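PDB 5JIP: cortical-lytic enzyme from Clostridium perfringens, which probably hydrolyses the glycan strands of the spore cortex as a family 25 muramidase, helping to break down cortical peptidoglycan during germination. Local coordinates for residues 16-21 and 201-206; 109-114 and 174-179; 188-193 and 197-202; 221-224 and 228-231. All blocks are in the same frame, centred on the assembly; numbering follows the deposited sequence.

Interaction 1: 16-21 and 201-206; sequences GPDLNE and MWQFTD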
loop_
_atom_site.group_PDB
_atom_site.type_symbol
_atom_site.label_atom_id
_atom_site.label_comp_id
_atom_site.label_asym_id
_atom_site.label_seq_id
_atom_site.Cartn_x
_atom_site.Cartn_y
_atom_site.Cartn_z
ATOM N N GLY A 16 -13.801 -20.961 -7.595
ATOM C CA GLY A 16 -13.476 -22.176 -6.905
ATOM C C GLY A 16 -14.536 -22.581 -5.913
ATOM O O GLY A 16 -15.379 -21.766 -5.484
ATOM N N PRO A 17 -14.486 -23.845 -5.495
ATOM C CA PRO A 17 -15.465 -24.360 -4.545
ATOM C C PRO A 17 -15.027 -24.158 -3.104
ATOM O O PRO A 17 -13.855 -23.922 -2.808
ATOM C CB PRO A 17 -15.499 -25.854 -4.893
ATOM C CG PRO A 17 -14.047 -26.139 -5.227
ATOM C CD PRO A 17 -13.599 -24.920 -6.001
ATOM N N ASP A 18 -15.994 -24.283 -2.197
ATOM C CA ASP A 18 -15.637 -24.587 -0.819
ATOM C C ASP A 18 -16.239 -25.935 -0.446
ATOM O O ASP A 18 -17.308 -26.325 -0.943
ATOM C CB ASP A 18 -16.053 -23.481 0.171
ATOM C CG ASP A 18 -17.532 -23.155 0.116
ATOM O OD1 ASP A 18 -17.919 -22.321 -0.728
ATOM O OD2 ASP A 18 -18.295 -23.721 0.927
ATOM N N LEU A 19 -15.500 -26.652 0.402
ATOM C CA LEU A 19 -15.718 -28.072 0.680
ATOM C C LEU A 19 -15.584 -28.338 2.174
ATOM O O LEU A 19 -14.966 -27.566 2.911
ATOM C CB LEU A 19 -14.697 -28.956 -0.059
ATOM C CG LEU A 19 -14.480 -28.768 -1.561
ATOM C CD1 LEU A 19 -13.252 -29.568 -2.019
ATOM C CD2 LEU A 19 -15.703 -29.183 -2.325
ATOM N N ASN A 20 -16.163 -29.449 2.623
ATOM C CA ASN A 20 -15.936 -29.911 3.983
ATOM C C ASN A 20 -16.087 -31.429 4.003
ATOM O O ASN A 20 -16.155 -32.071 2.955
ATOM C CB ASN A 20 -16.862 -29.198 4.976
ATOM C CG ASN A 20 -18.342 -29.450 4.708
ATOM O OD1 ASN A 20 -18.745 -30.479 4.157
ATOM N ND2 ASN A 20 -19.155 -28.484 5.082
ATOM N N GLU A 21 -16.108 -32.007 5.205
ATOM C CA GLU A 21 -16.112 -33.466 5.300
ATOM C C GLU A 21 -17.345 -34.114 4.678
ATOM O O GLU A 21 -17.339 -35.335 4.445
ATOM C CB GLU A 21 -15.992 -33.872 6.760
ATOM C CG GLU A 21 -17.198 -33.561 7.605
ATOM C CD GLU A 21 -16.957 -33.923 9.048
ATOM O OE1 GLU A 21 -17.382 -35.041 9.452
ATOM O OE2 GLU A 21 -16.309 -33.120 9.756
ATOM N N MET A 201 -15.023 -12.186 -2.128
ATOM C CA MET A 201 -15.572 -13.376 -2.778
ATOM C C MET A 201 -17.085 -13.358 -2.646
ATOM O O MET A 201 -17.644 -12.744 -1.735
ATOM C CB MET A 201 -15.015 -14.660 -2.178
ATOM C CG MET A 201 -13.543 -14.864 -2.441
ATOM S SD MET A 201 -12.880 -16.442 -1.785
ATOM C CE MET A 201 -14.265 -17.532 -1.795
ATOM N N TRP A 202 -17.732 -14.021 -3.588
ATOM C CA TRP A 202 -19.187 -14.128 -3.653
ATOM C C TRP A 202 -19.546 -15.596 -3.854
ATOM O O TRP A 202 -19.200 -16.183 -4.886
ATOM C CB TRP A 202 -19.734 -13.265 -4.789
ATOM C CG TRP A 202 -21.177 -13.479 -5.159
ATOM C CD1 TRP A 202 -22.171 -13.997 -4.388
ATOM C CD2 TRP A 202 -21.771 -13.185 -6.436
ATOM N NE1 TRP A 202 -23.368 -14.022 -5.100
ATOM C CE2 TRP A 202 -23.130 -13.545 -6.365
ATOM C CE3 TRP A 202 -21.278 -12.641 -7.622
ATOM C CZ2 TRP A 202 -23.997 -13.371 -7.439
ATOM C CZ3 TRP A 202 -22.139 -12.482 -8.687
ATOM C CH2 TRP A 202 -23.477 -12.834 -8.590
ATOM N N GLN A 203 -20.181 -16.192 -2.843
ATOM C CA GLN A 203 -20.724 -17.541 -2.938
ATOM C C GLN A 203 -22.095 -17.421 -3.591
ATOM O O GLN A 203 -23.029 -16.888 -2.980
ATOM C CB GLN A 203 -20.845 -18.180 -1.564
ATOM C CG GLN A 203 -21.109 -19.674 -1.614
ATOM C CD GLN A 203 -21.277 -20.214 -0.229
ATOM O OE1 GLN A 203 -22.271 -19.942 0.431
ATOM N NE2 GLN A 203 -20.291 -20.984 0.230
ATOM N N PHE A 204 -22.189 -17.828 -4.856
ATOM C CA PHE A 204 -23.408 -17.610 -5.625
ATOM C C PHE A 204 -24.309 -18.836 -5.688
ATOM O O PHE A 204 -25.457 -18.720 -6.125
ATOM C CB PHE A 204 -23.068 -17.119 -7.048
ATOM C CG PHE A 204 -22.290 -18.109 -7.875
ATOM C CD1 PHE A 204 -20.897 -18.111 -7.840
ATOM C CD2 PHE A 204 -22.940 -19.035 -8.667
ATOM C CE1 PHE A 204 -20.169 -19.020 -8.577
ATOM C CE2 PHE A 204 -22.214 -19.962 -9.408
ATOM C CZ PHE A 204 -20.828 -19.959 -9.352
ATOM N N THR A 205 -23.847 -20.002 -5.234
ATOM C CA THR A 205 -24.731 -21.150 -5.164
ATOM C C THR A 205 -24.216 -22.101 -4.105
ATOM O O THR A 205 -23.023 -22.119 -3.796
ATOM C CB THR A 205 -24.824 -21.872 -6.510
ATOM O OG1 THR A 205 -25.759 -22.937 -6.406
ATOM C CG2 THR A 205 -23.486 -22.427 -6.906
ATOM N N ASP A 206 -25.139 -22.890 -3.567
ATOM C CA ASP A 206 -24.829 -24.035 -2.731
ATOM C C ASP A 206 -25.121 -25.349 -3.442
ATOM O O ASP A 206 -24.968 -26.413 -2.836
ATOM C CB ASP A 206 -25.621 -23.980 -1.428
ATOM C CG ASP A 206 -27.133 -23.942 -1.650
ATOM O OD1 ASP A 206 -27.568 -23.653 -2.760
ATOM O OD2 ASP A 206 -27.883 -24.164 -0.686
#
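Q203 reaches over the intervening strand 217-221, on the inner side of the barrel, to D18, and its amide is a good example of a polar group whose two ends are told apart by their surroundings. From CB the chain sets off with CG anti to the backbone N (chi1 -167°) and stays extended, passing the side chains of W176 and A178 on the adjacent strand. The amide carbon CD arrives 4.0 Å from D18 OD1, and beyond it NE2 donates a hydrogen bond of 2.9 Å to that same OD1, somewhat bent at an N-H...O angle of 148°. The donor keeps the carboxylate oxygen close to its amide plane and meets OD1 on the syn side, but 26° out of the carboxylate plane. At the other end of the amide, OE1 is hydrogen-bonded to the hydroxyls of Y180 and Y149. D18 OD1 has a second donor in N220 ND2, from strand 217-221, which runs antiparallel to both its neighbours and closes this TIM-barrel-type sheet. NE2 also binds a buffer molecule, MES, probably from the crystallisation liquor. With tyrosine hydroxyls on its oxygen and a carboxylate on its nitrogen, the amide is held in one orientation, and D18 OD1 is gripped by two side-chain N-H donors.

Interaction 2: 109-114 and 174-179; sequences FPVLDV and PLWIAM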
loop_
_atom_site.group_PDB
_atom_site.type_symbol
_atom_site.label_atom_id
_atom_site.label_comp_id
_atom_site.label_asym_id
_atom_site.label_seq_id
_atom_site.Cartn_x
_atom_site.Cartn_y
_atom_site.Cartn_z
ATOM N N PHE A 109 -6.790 -16.347 2.636
ATOM C CA PHE A 109 -7.254 -15.772 3.899
ATOM C C PHE A 109 -7.888 -16.878 4.734
ATOM O O PHE A 109 -8.849 -17.517 4.289
ATOM C CB PHE A 109 -8.336 -14.684 3.731
ATOM C CG PHE A 109 -7.909 -13.430 3.014
ATOM C CD1 PHE A 109 -7.045 -12.513 3.603
ATOM C CD2 PHE A 109 -8.475 -13.113 1.789
ATOM C CE1 PHE A 109 -6.716 -11.360 2.939
ATOM C CE2 PHE A 109 -8.161 -11.953 1.132
ATOM C CZ PHE A 109 -7.290 -11.075 1.687
ATOM N N PRO A 110 -7.453 -17.073 5.964
ATOM C CA PRO A 110 -8.293 -17.802 6.911
ATOM C C PRO A 110 -9.641 -17.110 7.036
ATOM O O PRO A 110 -9.736 -15.890 6.910
ATOM C CB PRO A 110 -7.492 -17.745 8.220
ATOM C CG PRO A 110 -6.091 -17.417 7.798
ATOM C CD PRO A 110 -6.237 -16.544 6.598
ATOM N N VAL A 111 -10.699 -17.899 7.240
ATOM C CA VAL A 111 -12.062 -17.386 7.197
ATOM C C VAL A 111 -12.802 -17.728 8.492
ATOM O O VAL A 111 -12.736 -18.868 8.979
ATOM C CB VAL A 111 -12.816 -17.943 5.975
ATOM C CG1 VAL A 111 -14.320 -17.772 6.086
ATOM C CG2 VAL A 111 -12.324 -17.275 4.710
ATOM N N LEU A 112 -13.516 -16.729 9.031
ATOM C CA LEU A 112 -14.543 -16.920 10.050
ATOM C C LEU A 112 -15.912 -16.980 9.380
ATOM O O LEU A 112 -16.336 -16.028 8.722
ATOM C CB LEU A 112 -14.495 -15.798 11.087
ATOM C CG LEU A 112 -15.509 -15.871 12.227
ATOM C CD1 LEU A 112 -15.153 -17.004 13.157
ATOM C CD2 LEU A 112 -15.488 -14.543 12.966
ATOM N N ASP A 113 -16.578 -18.112 9.544
ATOM C CA ASP A 113 -17.862 -18.421 8.917
ATOM C C ASP A 113 -18.949 -18.206 9.961
ATOM O O ASP A 113 -19.050 -18.976 10.920
ATOM C CB ASP A 113 -17.799 -19.862 8.397
ATOM C CG ASP A 113 -19.158 -20.455 7.998
ATOM O OD1 ASP A 113 -20.193 -19.750 7.991
ATOM O OD2 ASP A 113 -19.152 -21.664 7.653
ATOM N N VAL A 114 -19.746 -17.147 9.785
ATOM C CA VAL A 114 -20.757 -16.736 10.756
ATOM C C VAL A 114 -22.121 -16.887 10.098
ATOM O O VAL A 114 -22.445 -16.188 9.126
ATOM C CB VAL A 114 -20.541 -15.300 11.254
ATOM C CG1 VAL A 114 -21.621 -14.917 12.273
ATOM C CG2 VAL A 114 -19.170 -15.158 11.848
ATOM N N PRO A 174 -11.922 -8.312 4.940
ATOM C CA PRO A 174 -12.323 -8.865 3.641
ATOM C C PRO A 174 -13.643 -9.585 3.811
ATOM O O PRO A 174 -13.852 -10.278 4.809
ATOM C CB PRO A 174 -11.181 -9.825 3.270
ATOM C CG PRO A 174 -10.029 -9.382 4.094
ATOM C CD PRO A 174 -10.635 -8.841 5.394
ATOM N N LEU A 175 -14.528 -9.409 2.824
ATOM C CA LEU A 175 -15.868 -9.988 2.844
ATOM C C LEU A 175 -16.025 -11.089 1.803
ATOM O O LEU A 175 -15.835 -10.869 0.598
ATOM C CB LEU A 175 -16.937 -8.920 2.607
ATOM C CG LEU A 175 -18.372 -9.420 2.527
ATOM C CD1 LEU A 175 -18.807 -9.984 3.849
ATOM C CD2 LEU A 175 -19.264 -8.299 2.085
ATOM N N TRP A 176 -16.438 -12.248 2.282
ATOM C CA TRP A 176 -16.912 -13.354 1.452
ATOM C C TRP A 176 -18.427 -13.432 1.658
ATOM O O TRP A 176 -18.907 -13.871 2.712
ATOM C CB TRP A 176 -16.176 -14.615 1.860
ATOM C CG TRP A 176 -16.534 -15.884 1.157
ATOM C CD1 TRP A 176 -17.397 -16.073 0.106
ATOM C CD2 TRP A 176 -16.009 -17.158 1.481
ATOM N NE1 TRP A 176 -17.422 -17.401 -0.244
ATOM C CE2 TRP A 176 -16.591 -18.094 0.596
ATOM C CE3 TRP A 176 -15.115 -17.605 2.453
ATOM C CZ2 TRP A 176 -16.306 -19.458 0.661
ATOM C CZ3 TRP A 176 -14.817 -18.966 2.509
ATOM C CH2 TRP A 176 -15.415 -19.871 1.624
ATOM N N ILE A 177 -19.179 -12.938 0.691
ATOM C CA ILE A 177 -20.617 -12.796 0.865
ATOM C C ILE A 177 -21.318 -13.913 0.117
ATOM O O ILE A 177 -20.975 -14.242 -1.026
ATOM C CB ILE A 177 -21.139 -11.422 0.405
ATOM C CG1 ILE A 177 -22.599 -11.272 0.847
ATOM C CG2 ILE A 177 -20.956 -11.243 -1.100
ATOM C CD1 ILE A 177 -23.155 -9.873 0.684
ATOM N N ALA A 178 -22.307 -14.500 0.774
ATOM C CA ALA A 178 -23.168 -15.492 0.148
ATOM C C ALA A 178 -24.474 -14.822 -0.262
ATOM O O ALA A 178 -25.139 -14.202 0.568
ATOM C CB ALA A 178 -23.443 -16.638 1.110
ATOM N N MET A 179 -24.824 -14.941 -1.542
ATOM C CA MET A 179 -26.130 -14.549 -2.048
ATOM C C MET A 179 -26.417 -15.449 -3.236
ATOM O O MET A 179 -25.779 -15.308 -4.285
ATOM C CB MET A 179 -26.177 -13.093 -2.476
ATOM C CG MET A 179 -27.611 -12.720 -2.900
ATOM S SD MET A 179 -27.573 -11.288 -3.892
ATOM C CE MET A 179 -26.955 -11.970 -5.436
#
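V111 and W176 have their CA atoms 8.5 Å apart, and F109 and P174 theirs 8.6 Å apart, because strand 147-151 runs between strands 111-113 and 175-178, parallel to both, and leaves the side chains alone to bridge the gap. V111 uses both of its methyls. With CG1 anti to the backbone N (chi1 164°), the two branches straddle the same edge of the W176 indole: CG2 comes to 3.6 Å from W176 CE3, lying near the ring plane, and CG1 sits 3.7 Å from that same CE3 atom. The contact is thus methyl against ring rim, the two side chains meeting at about a right angle. The principle at work is that of barrel packing. In the TIM-barrel fold of glycoside hydrolase family 25, alternate residues of each strand point inward, where they meet residues from strands further round the wall. The indole has other neighbours there: Y149 meets it edge-to-face, and its NE1 is hydrogen-bonded to N220 OD1. Nearer one end of the barrel, F109 and P174 make a different kind of contact. P174 CG stands over one face of the phenyl ring, 4.1 Å from the ring centroid and 17° off the normal, a CH-pi arrangement. Still above the face, the methylene is displaced toward F109 CE1 and CZ, and is 4.0 Å from F109 CZ. The side chain of F109 also touches T306 and D308 and passes within about 6 Å (nearest atoms) of the bound magnesium.

Interaction 3: 188-193 and 197-202; sequences RIPPNV and KRWTMW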
loop_
_atom_site.group_PDB
_atom_site.type_symbol
_atom_site.label_atom_id
_atom_site.label_comp_id
_atom_site.label_asym_id
_atom_site.label_seq_id
_atom_site.Cartn_x
_atom_site.Cartn_y
_atom_site.Cartn_z
ATOM N N ARG A 188 -29.998 -9.872 -8.477
ATOM C CA ARG A 188 -29.178 -10.583 -9.453
ATOM C C ARG A 188 -27.712 -10.644 -9.031
ATOM O O ARG A 188 -27.017 -11.621 -9.333
ATOM C CB ARG A 188 -29.306 -9.891 -10.818
ATOM C CG ARG A 188 -28.453 -10.485 -11.944
ATOM C CD ARG A 188 -28.590 -9.682 -13.264
ATOM N NE ARG A 188 -28.087 -8.308 -13.144
ATOM C CZ ARG A 188 -26.807 -7.958 -13.234
ATOM N NH1 ARG A 188 -25.885 -8.901 -13.454
ATOM N NH2 ARG A 188 -26.451 -6.668 -13.107
ATOM N N ILE A 189 -27.193 -9.572 -8.442
ATOM C CA ILE A 189 -25.801 -9.521 -7.985
ATOM C C ILE A 189 -25.778 -8.959 -6.569
ATOM O O ILE A 189 -26.760 -8.349 -6.111
ATOM C CB ILE A 189 -24.916 -8.663 -8.920
ATOM C CG1 ILE A 189 -25.534 -7.271 -9.134
ATOM C CG2 ILE A 189 -24.697 -9.361 -10.257
ATOM C CD1 ILE A 189 -24.590 -6.305 -9.867
ATOM N N PRO A 190 -24.675 -9.145 -5.843
ATOM C CA PRO A 190 -24.628 -8.688 -4.459
ATOM C C PRO A 190 -24.756 -7.173 -4.371
ATOM O O PRO A 190 -23.998 -6.426 -5.015
ATOM C CB PRO A 190 -23.248 -9.168 -3.968
ATOM C CG PRO A 190 -22.937 -10.377 -4.842
ATOM C CD PRO A 190 -23.493 -9.962 -6.197
ATOM N N PRO A 191 -25.700 -6.674 -3.589
ATOM C CA PRO A 191 -25.727 -5.238 -3.316
ATOM C C PRO A 191 -24.626 -4.853 -2.352
ATOM O O PRO A 191 -24.109 -5.669 -1.594
ATOM C CB PRO A 191 -27.103 -5.022 -2.687
ATOM C CG PRO A 191 -27.360 -6.261 -1.967
ATOM C CD PRO A 191 -26.754 -7.368 -2.824
ATOM N N ASN A 192 -24.316 -3.566 -2.335
ATOM C CA ASN A 192 -23.357 -3.045 -1.366
ATOM C C ASN A 192 -24.053 -2.924 -0.013
ATOM O O ASN A 192 -25.108 -2.297 0.098
ATOM C CB ASN A 192 -22.775 -1.713 -1.851
ATOM C CG ASN A 192 -21.818 -1.883 -3.064
ATOM O OD1 ASN A 192 -21.246 -2.959 -3.321
ATOM N ND2 ASN A 192 -21.618 -0.801 -3.786
ATOM N N VAL A 193 -23.481 -3.552 1.016
ATOM C CA VAL A 193 -24.108 -3.673 2.328
ATOM C C VAL A 193 -23.030 -3.663 3.404
ATOM O O VAL A 193 -21.844 -3.865 3.131
ATOM C CB VAL A 193 -24.965 -4.959 2.465
ATOM C CG1 VAL A 193 -26.146 -4.927 1.510
ATOM C CG2 VAL A 193 -24.140 -6.186 2.229
ATOM N N LYS A 197 -17.108 -1.626 1.072
ATOM C CA LYS A 197 -17.004 -1.050 -0.270
ATOM C C LYS A 197 -17.073 -2.117 -1.351
ATOM O O LYS A 197 -17.609 -1.876 -2.434
ATOM C CB LYS A 197 -15.711 -0.268 -0.427
ATOM C CG LYS A 197 -15.490 0.812 0.613
ATOM C CD LYS A 197 -16.423 1.960 0.420
ATOM C CE LYS A 197 -15.971 3.171 1.243
ATOM N NZ LYS A 197 -14.476 3.448 1.115
ATOM N N ARG A 198 -16.514 -3.291 -1.088
ATOM C CA ARG A 198 -16.445 -4.357 -2.078
ATOM C C ARG A 198 -16.568 -5.704 -1.390
ATOM O O ARG A 198 -16.215 -5.844 -0.214
ATOM C CB ARG A 198 -15.109 -4.346 -2.834
ATOM C CG ARG A 198 -14.893 -3.190 -3.732
ATOM C CD ARG A 198 -13.469 -3.210 -4.281
ATOM N NE ARG A 198 -13.152 -4.449 -5.004
ATOM C CZ ARG A 198 -13.622 -4.756 -6.212
ATOM N NH1 ARG A 198 -14.459 -3.927 -6.845
ATOM N NH2 ARG A 198 -13.261 -5.901 -6.789
ATOM N N TRP A 199 -17.049 -6.694 -2.141
ATOM C CA TRP A 199 -16.848 -8.081 -1.758
ATOM C C TRP A 199 -15.541 -8.597 -2.335
ATOM O O TRP A 199 -15.115 -8.221 -3.430
ATOM C CB TRP A 199 -18.006 -8.996 -2.176
ATOM C CG TRP A 199 -18.455 -9.037 -3.613
ATOM C CD1 TRP A 199 -19.542 -8.412 -4.144
ATOM C CD2 TRP A 199 -17.922 -9.858 -4.660
ATOM N NE1 TRP A 199 -19.677 -8.735 -5.475
ATOM C CE2 TRP A 199 -18.694 -9.624 -5.814
ATOM C CE3 TRP A 199 -16.831 -10.705 -4.752
ATOM C CZ2 TRP A 199 -18.428 -10.242 -7.016
ATOM C CZ3 TRP A 199 -16.561 -11.310 -5.959
ATOM C CH2 TRP A 199 -17.344 -11.071 -7.075
ATOM N N THR A 200 -14.882 -9.433 -1.552
ATOM C CA THR A 200 -13.696 -10.129 -1.998
ATOM C C THR A 200 -14.059 -11.443 -2.686
ATOM O O THR A 200 -13.454 -11.794 -3.710
ATOM C CB THR A 200 -12.787 -10.358 -0.787
ATOM O OG1 THR A 200 -12.373 -9.078 -0.290
ATOM C CG2 THR A 200 -11.603 -11.203 -1.123
ATOM N N MET A 201 -15.023 -12.186 -2.128
ATOM C CA MET A 201 -15.572 -13.376 -2.778
ATOM C C MET A 201 -17.085 -13.358 -2.646
ATOM O O MET A 201 -17.644 -12.744 -1.735
ATOM C CB MET A 201 -15.015 -14.660 -2.178
ATOM C CG MET A 201 -13.543 -14.864 -2.441
ATOM S SD MET A 201 -12.880 -16.442 -1.785
ATOM C CE MET A 201 -14.265 -17.532 -1.795
ATOM N N TRP A 202 -17.732 -14.021 -3.588
ATOM C CA TRP A 202 -19.187 -14.128 -3.653
ATOM C C TRP A 202 -19.546 -15.596 -3.854
ATOM O O TRP A 202 -19.200 -16.183 -4.886
ATOM C CB TRP A 202 -19.734 -13.265 -4.789
ATOM C CG TRP A 202 -21.177 -13.479 -5.159
ATOM C CD1 TRP A 202 -22.171 -13.997 -4.388
ATOM C CD2 TRP A 202 -21.771 -13.185 -6.436
ATOM N NE1 TRP A 202 -23.368 -14.022 -5.100
ATOM C CE2 TRP A 202 -23.130 -13.545 -6.365
ATOM C CE3 TRP A 202 -21.278 -12.641 -7.622
ATOM C CZ2 TRP A 202 -23.997 -13.371 -7.439
ATOM C CZ3 TRP A 202 -22.139 -12.482 -8.687
ATOM C CH2 TRP A 202 -23.477 -12.834 -8.590
#
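W202 holds CG anti to its backbone N (chi1 168°), while W199 tucks CG between its backbone N and carbonyl carbon (chi1 54°); together these torsions turn both indoles toward P190. Segment 188-193 lies in the helix-free connection between strands 175-178 and 201-208 of the TIM barrel, 197-202 runs from it into strand 201-208, and the contact illustrates how proline ring methylenes can cover the face of a tryptophan. P190 CG stands over the five-membered ring of W202, 3.4 Å from its centroid and only 8° off the normal, a close CH-pi contact. P190 CD continues over the benzo half, 3.6 Å from W202 CE2. W199 comes to the proline from another direction, its CD1 lying 3.8 Å from P190 CB, and the indole of W199 carries W202 CB over the centre of one face. The ring nitrogens are bound elsewhere, W199 NE1 to Q7 O and W202 NE1 to M179 O, which helps to fix how each indole is turned. Further along W202, the loop adds R188 and I189 around the far corner of the six-membered ring. Here W202 CH2 is 4.0 Å from I189 CG2 and 3.8 Å from the carbonyl oxygen R188 O.

Interaction 4: 221-224 and 228-231; sequences WGPN and SLMP. With MG (magnesium ion), chain E.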
loop_
_atom_site.group_PDB
_atom_site.type_symbol
_atom_site.label_atom_id
_atom_site.label_comp_id
_atom_site.label_asym_id
_atom_site.label_seq_id
_atom_site.Cartn_x
_atom_site.Cartn_y
_atom_site.Cartn_z
ATOM N N TRP A 221 -17.182 -16.896 -6.744
ATOM C CA TRP A 221 -16.353 -15.971 -7.494
ATOM C C TRP A 221 -15.400 -15.256 -6.546
ATOM O O TRP A 221 -15.775 -14.869 -5.430
ATOM C CB TRP A 221 -17.197 -14.928 -8.239
ATOM C CG TRP A 221 -18.188 -15.498 -9.198
ATOM C CD1 TRP A 221 -19.542 -15.419 -9.101
ATOM C CD2 TRP A 221 -17.906 -16.253 -10.393
ATOM N NE1 TRP A 221 -20.131 -16.055 -10.162
ATOM C CE2 TRP A 221 -19.155 -16.591 -10.967
ATOM C CE3 TRP A 221 -16.734 -16.653 -11.037
ATOM C CZ2 TRP A 221 -19.261 -17.307 -12.153
ATOM C CZ3 TRP A 221 -16.832 -17.396 -12.218
ATOM C CH2 TRP A 221 -18.092 -17.703 -12.769
ATOM N N GLY A 222 -14.176 -15.059 -7.015
ATOM C CA GLY A 222 -13.164 -14.368 -6.259
ATOM C C GLY A 222 -12.625 -13.142 -6.975
ATOM O O GLY A 222 -13.139 -12.707 -8.014
ATOM N N PRO A 223 -11.553 -12.576 -6.420
ATOM C CA PRO A 223 -10.882 -11.433 -7.047
ATOM C C PRO A 223 -10.351 -11.755 -8.439
ATOM O O PRO A 223 -10.210 -12.907 -8.841
ATOM C CB PRO A 223 -9.726 -11.123 -6.082
ATOM C CG PRO A 223 -10.043 -11.850 -4.820
ATOM C CD PRO A 223 -10.862 -13.032 -5.209
ATOM N N ASN A 224 -10.025 -10.690 -9.175
ATOM C CA ASN A 224 -9.462 -10.838 -10.506
ATOM C C ASN A 224 -8.141 -11.582 -10.499
ATOM O O ASN A 224 -7.785 -12.223 -11.498
ATOM C CB ASN A 224 -9.280 -9.465 -11.127
ATOM C CG ASN A 224 -10.600 -8.820 -11.467
ATOM O OD1 ASN A 224 -11.669 -9.387 -11.218
ATOM N ND2 ASN A 224 -10.540 -7.645 -12.061
ATOM N N SER A 228 -4.784 -11.704 -4.741
ATOM C CA SER A 228 -5.574 -10.895 -3.815
ATOM C C SER A 228 -6.190 -11.721 -2.682
ATOM O O SER A 228 -6.750 -11.142 -1.761
ATOM C CB SER A 228 -6.668 -10.163 -4.571
ATOM O OG SER A 228 -6.082 -9.205 -5.449
ATOM N N LEU A 229 -6.125 -13.048 -2.756
ATOM C CA LEU A 229 -6.548 -13.904 -1.656
ATOM C C LEU A 229 -5.387 -14.367 -0.786
ATOM O O LEU A 229 -5.631 -14.891 0.319
ATOM C CB LEU A 229 -7.277 -15.149 -2.201
ATOM C CG LEU A 229 -8.615 -14.913 -2.918
ATOM C CD1 LEU A 229 -9.168 -16.229 -3.448
ATOM C CD2 LEU A 229 -9.620 -14.228 -1.965
ATOM N N MET A 230 -4.141 -14.204 -1.260
ATOM C CA MET A 230 -2.944 -14.799 -0.653
ATOM C C MET A 230 -1.923 -13.755 -0.198
ATOM O O MET A 230 -1.853 -12.659 -0.763
ATOM C CB MET A 230 -2.249 -15.733 -1.644
ATOM C CG MET A 230 -3.150 -16.777 -2.203
ATOM S SD MET A 230 -2.272 -18.030 -3.176
ATOM C CE MET A 230 -1.495 -17.061 -4.469
ATOM N N PRO A 231 -1.094 -14.075 0.789
ATOM C CA PRO A 231 0.073 -13.243 1.043
ATOM C C PRO A 231 1.004 -13.258 -0.157
ATOM O O PRO A 231 1.058 -14.253 -0.917
ATOM C CB PRO A 231 0.725 -13.905 2.269
ATOM C CG PRO A 231 -0.362 -14.765 2.852
ATOM C CD PRO A 231 -1.142 -15.223 1.717
HETATM MG MG MG E . -2.306 -10.880 -1.645
HETATM O O HOH W 1 -4.104 -10.721 -0.566
HETATM O O HOH W 2 -0.408 -11.054 -2.598
#
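M230 O binds magnesium at 2.0 Å, just beyond the place where S228 and L229 pack on P223. Two waters, each at 2.1 Å, sit on opposite sides of the metal and at about right angles to the M230 O bond, and D227 O, D258 OD2 and D304 OD2 bring the ligands to six. One ion thereby ties the polypeptide leaving the barrel to the C-terminal domain, whose three- and four-stranded antiparallel sheets are arranged as in a fibronectin type III fold. The site offers a worked case of a metal set in a linker: two ligands are backbone carbonyls of the linker itself, and two are aspartates of the module beyond it. Nearby, the chain folds back through a short 3-10 turn that takes in S228 and L229 against the P223 ring. P223 CB meets S228 CB at 3.5 Å, and further round the ring P223 CG and CD meet L229 CD2, the distance from P223 CD to L229 CD2 being 3.7 Å. L229 reaches that position with CG anti to its own carbonyl carbon (chi1 -66°), its branched end crossing the proline at about a right angle. P223 O, in turn, is hydrogen-bonded to T14 OG1.

Interactions 1 and 2 are both buried inside the barrel and meet at W176, which packs near D18 and M201; yet interaction 1 is a lone polar bond within a hydrogen-bonded network, whereas interaction 2 is wholly apolar. Interaction 3 shares M201 and W202 with interaction 1 and lies on the loop leading into the same strand, 201-208; it is partly exposed, proline methylenes on tryptophan rings. Interaction 4, also only partly buried, follows strand 217-221, whose W221 O accepts a probable backbone hydrogen bond from W202 N, and leads away to the C-terminal domain, adding a metal to proline packing. It reaches interaction 2 through a probable hydrogen bond from F109 N to L229 O (3.0 Å).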